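Local coordinates for protein aldehyde dehydrogenase 12 (Zea mays, PDB 6D97) that oxidises L-glutamate gamma-semialdehyde to glutamate with NAD+ as the last enzyme of proline catabolism in plants, at residues L127-K132 / M231-R236. Numbering follows the deposited sequence.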
loop_
_atom_site.group_PDB
_atom_site.type_symbol
_atom_site.label_atom_id
_atom_site.label_comp_id
_atom_site.label_asym_id
_atom_site.label_seq_id
_atom_site.Cartn_x
_atom_site.Cartn_y
_atom_site.Cartn_z
ATOM N N LEU A 127 10.247 30.698 -15.087
ATOM C CA LEU A 127 10.697 29.582 -15.913
ATOM C C LEU A 127 11.850 30.009 -16.808
ATOM O O LEU A 127 12.908 29.370 -16.836
ATOM C CB LEU A 127 9.541 29.056 -16.770
ATOM C CG LEU A 127 8.423 28.171 -16.221
ATOM C CD1 LEU A 127 7.279 28.109 -17.218
ATOM C CD2 LEU A 127 8.937 26.774 -15.927
ATOM N N ASP A 128 11.657 31.102 -17.546
ATOM C CA ASP A 128 12.683 31.571 -18.466
ATOM C C ASP A 128 13.952 31.976 -17.724
ATOM O O ASP A 128 15.064 31.695 -18.185
ATOM C CB ASP A 128 12.131 32.734 -19.286
ATOM C CG ASP A 128 13.122 33.254 -20.294
ATOM O OD1 ASP A 128 13.419 32.529 -21.264
ATOM O OD2 ASP A 128 13.604 34.388 -20.113
ATOM N N PHE A 129 13.801 32.628 -16.570
ATOM C CA PHE A 129 14.954 33.011 -15.762
ATOM C C PHE A 129 15.812 31.799 -15.418
ATOM O O PHE A 129 17.028 31.798 -15.640
ATOM C CB PHE A 129 14.480 33.718 -14.490
ATOM C CG PHE A 129 15.556 33.914 -13.463
ATOM C CD1 PHE A 129 16.379 35.024 -13.507
ATOM C CD2 PHE A 129 15.729 32.994 -12.439
ATOM C CE1 PHE A 129 17.368 35.213 -12.560
ATOM C CE2 PHE A 129 16.715 33.173 -11.488
ATOM C CZ PHE A 129 17.537 34.287 -11.547
ATOM N N PHE A 130 15.185 30.747 -14.887
ATOM C CA PHE A 130 15.947 29.574 -14.471
ATOM C C PHE A 130 16.487 28.804 -15.671
ATOM O O PHE A 130 17.604 28.281 -15.622
ATOM C CB PHE A 130 15.086 28.675 -13.586
ATOM C CG PHE A 130 15.124 29.055 -12.133
ATOM C CD1 PHE A 130 16.264 28.825 -11.377
ATOM C CD2 PHE A 130 14.029 29.649 -11.527
ATOM C CE1 PHE A 130 16.308 29.170 -10.043
ATOM C CE2 PHE A 130 14.065 29.993 -10.191
ATOM C CZ PHE A 130 15.207 29.757 -9.450
ATOM N N ALA A 131 15.713 28.722 -16.755
ATOM C CA ALA A 131 16.202 28.052 -17.956
ATOM C C ALA A 131 17.437 28.751 -18.509
ATOM O O ALA A 131 18.416 28.097 -18.884
ATOM C CB ALA A 131 15.100 27.995 -19.010
ATOM N N LYS A 132 17.411 30.085 -18.559
ATOM C CA LYS A 132 18.560 30.827 -19.066
ATOM C C LYS A 132 19.753 30.711 -18.130
ATOM O O LYS A 132 20.887 30.552 -18.589
ATOM C CB LYS A 132 18.193 32.295 -19.270
ATOM C CG LYS A 132 18.031 32.696 -20.721
ATOM C CD LYS A 132 16.592 33.057 -21.018
ATOM C CE LYS A 132 16.455 33.658 -22.407
ATOM N NZ LYS A 132 15.321 34.619 -22.491
ATOM N N MET A 231 20.969 26.819 -7.837
ATOM C CA MET A 231 20.331 26.482 -6.569
ATOM C C MET A 231 20.388 27.641 -5.590
ATOM O O MET A 231 19.510 27.765 -4.731
ATOM C CB MET A 231 20.976 25.245 -5.950
ATOM C CG MET A 231 20.303 23.958 -6.347
ATOM S SD MET A 231 18.503 23.984 -6.207
ATOM C CE MET A 231 18.302 23.984 -4.430
ATOM N N GLU A 232 21.405 28.498 -5.698
ATOM C CA GLU A 232 21.454 29.680 -4.848
ATOM C C GLU A 232 20.249 30.575 -5.106
ATOM O O GLU A 232 19.587 31.034 -4.168
ATOM C CB GLU A 232 22.760 30.440 -5.082
ATOM C CG GLU A 232 23.183 31.301 -3.905
ATOM C CD GLU A 232 23.351 32.759 -4.266
ATOM O OE1 GLU A 232 24.417 33.327 -3.960
ATOM O OE2 GLU A 232 22.416 33.338 -4.857
ATOM N N GLN A 233 19.938 30.812 -6.383
ATOM C CA GLN A 233 18.734 31.562 -6.733
ATOM C C GLN A 233 17.477 30.811 -6.317
ATOM O O GLN A 233 16.508 31.420 -5.851
ATOM C CB GLN A 233 18.717 31.849 -8.234
ATOM C CG GLN A 233 19.927 32.627 -8.718
ATOM C CD GLN A 233 20.059 33.973 -8.036
ATOM O OE1 GLN A 233 19.172 34.820 -8.131
ATOM N NE2 GLN A 233 21.165 34.175 -7.335
ATOM N N MET A 234 17.474 29.485 -6.472
ATOM C CA MET A 234 16.304 28.703 -6.081
ATOM C C MET A 234 16.065 28.785 -4.577
ATOM O O MET A 234 14.915 28.844 -4.126
ATOM C CB MET A 234 16.472 27.251 -6.527
ATOM C CG MET A 234 15.250 26.395 -6.269
ATOM S SD MET A 234 13.827 26.950 -7.222
ATOM C CE MET A 234 12.505 26.312 -6.203
ATOM N N ILE A 235 17.140 28.809 -3.786
ATOM C CA ILE A 235 16.995 28.894 -2.336
ATOM C C ILE A 235 16.425 30.247 -1.930
ATOM O O ILE A 235 15.619 30.342 -0.996
ATOM C CB ILE A 235 18.341 28.613 -1.649
ATOM C CG1 ILE A 235 18.718 27.144 -1.825
ATOM C CG2 ILE A 235 18.264 28.947 -0.174
ATOM C CD1 ILE A 235 20.147 26.832 -1.434
ATOM N N ARG A 236 16.828 31.315 -2.625
ATOM C CA ARG A 236 16.252 32.631 -2.360
ATOM C C ARG A 236 14.757 32.636 -2.638
ATOM O O ARG A 236 13.975 33.200 -1.863
ATOM C CB ARG A 236 16.962 33.692 -3.198
ATOM C CG ARG A 236 18.435 33.794 -2.878
ATOM C CD ARG A 236 19.144 34.884 -3.665
ATOM N NE ARG A 236 20.551 34.963 -3.280
ATOM C CZ ARG A 236 21.014 35.708 -2.282
ATOM N NH1 ARG A 236 20.182 36.454 -1.568
ATOM N NH2 ARG A 236 22.312 35.707 -1.996
#
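Helix 229-240 of the Rossmann-fold NAD-binding domain packs here against helix 124-137, and Phe129 and Phe130 of the latter meet Gln233 and Met234 of the former. The short segments run nearly antiparallel (154°) with axes 11.1 Å apart, a gap spanned largely by the two aromatic rings in a buried interface with no hydrogen bond across it. Phe130 drives its rim into the backbone between Gln233 and Met234: CZ lies 3.7 Å from Met234 CA, and Met234 N sits in the ring plane. Met234 adds a Met-aromatic contact, its SD 4.5 Å from the Phe130 ring centroid in an oblique approach, since a bend at chi2 (64°) turns the thioether back toward the ring. Phe129 CD2 rests 3.8 Å above one face of the Phe130 ring, offset toward the rim. Replacing Phe130 by alanine would probably open a gap beside Met234 and Phe129 CD2, leaving the sulfur without its aromatic neighbour. Phe129 reaches across to Gln233 because its CG stands anti to the backbone N (chi1 169°), and the two side chains cross at about a right angle. The amide oxygen of Gln233 accepts a hydrogen bond from Thr31 N in the N-terminal segment, whose Pro27, Ala30 and Pro34 also touch Phe129. Gln233 OE1 lies at the rim of Phe129, near the ring plane, 3.8 Å from CZ, while Phe129 CE2 touches Gln233 CB at 4.0 Å.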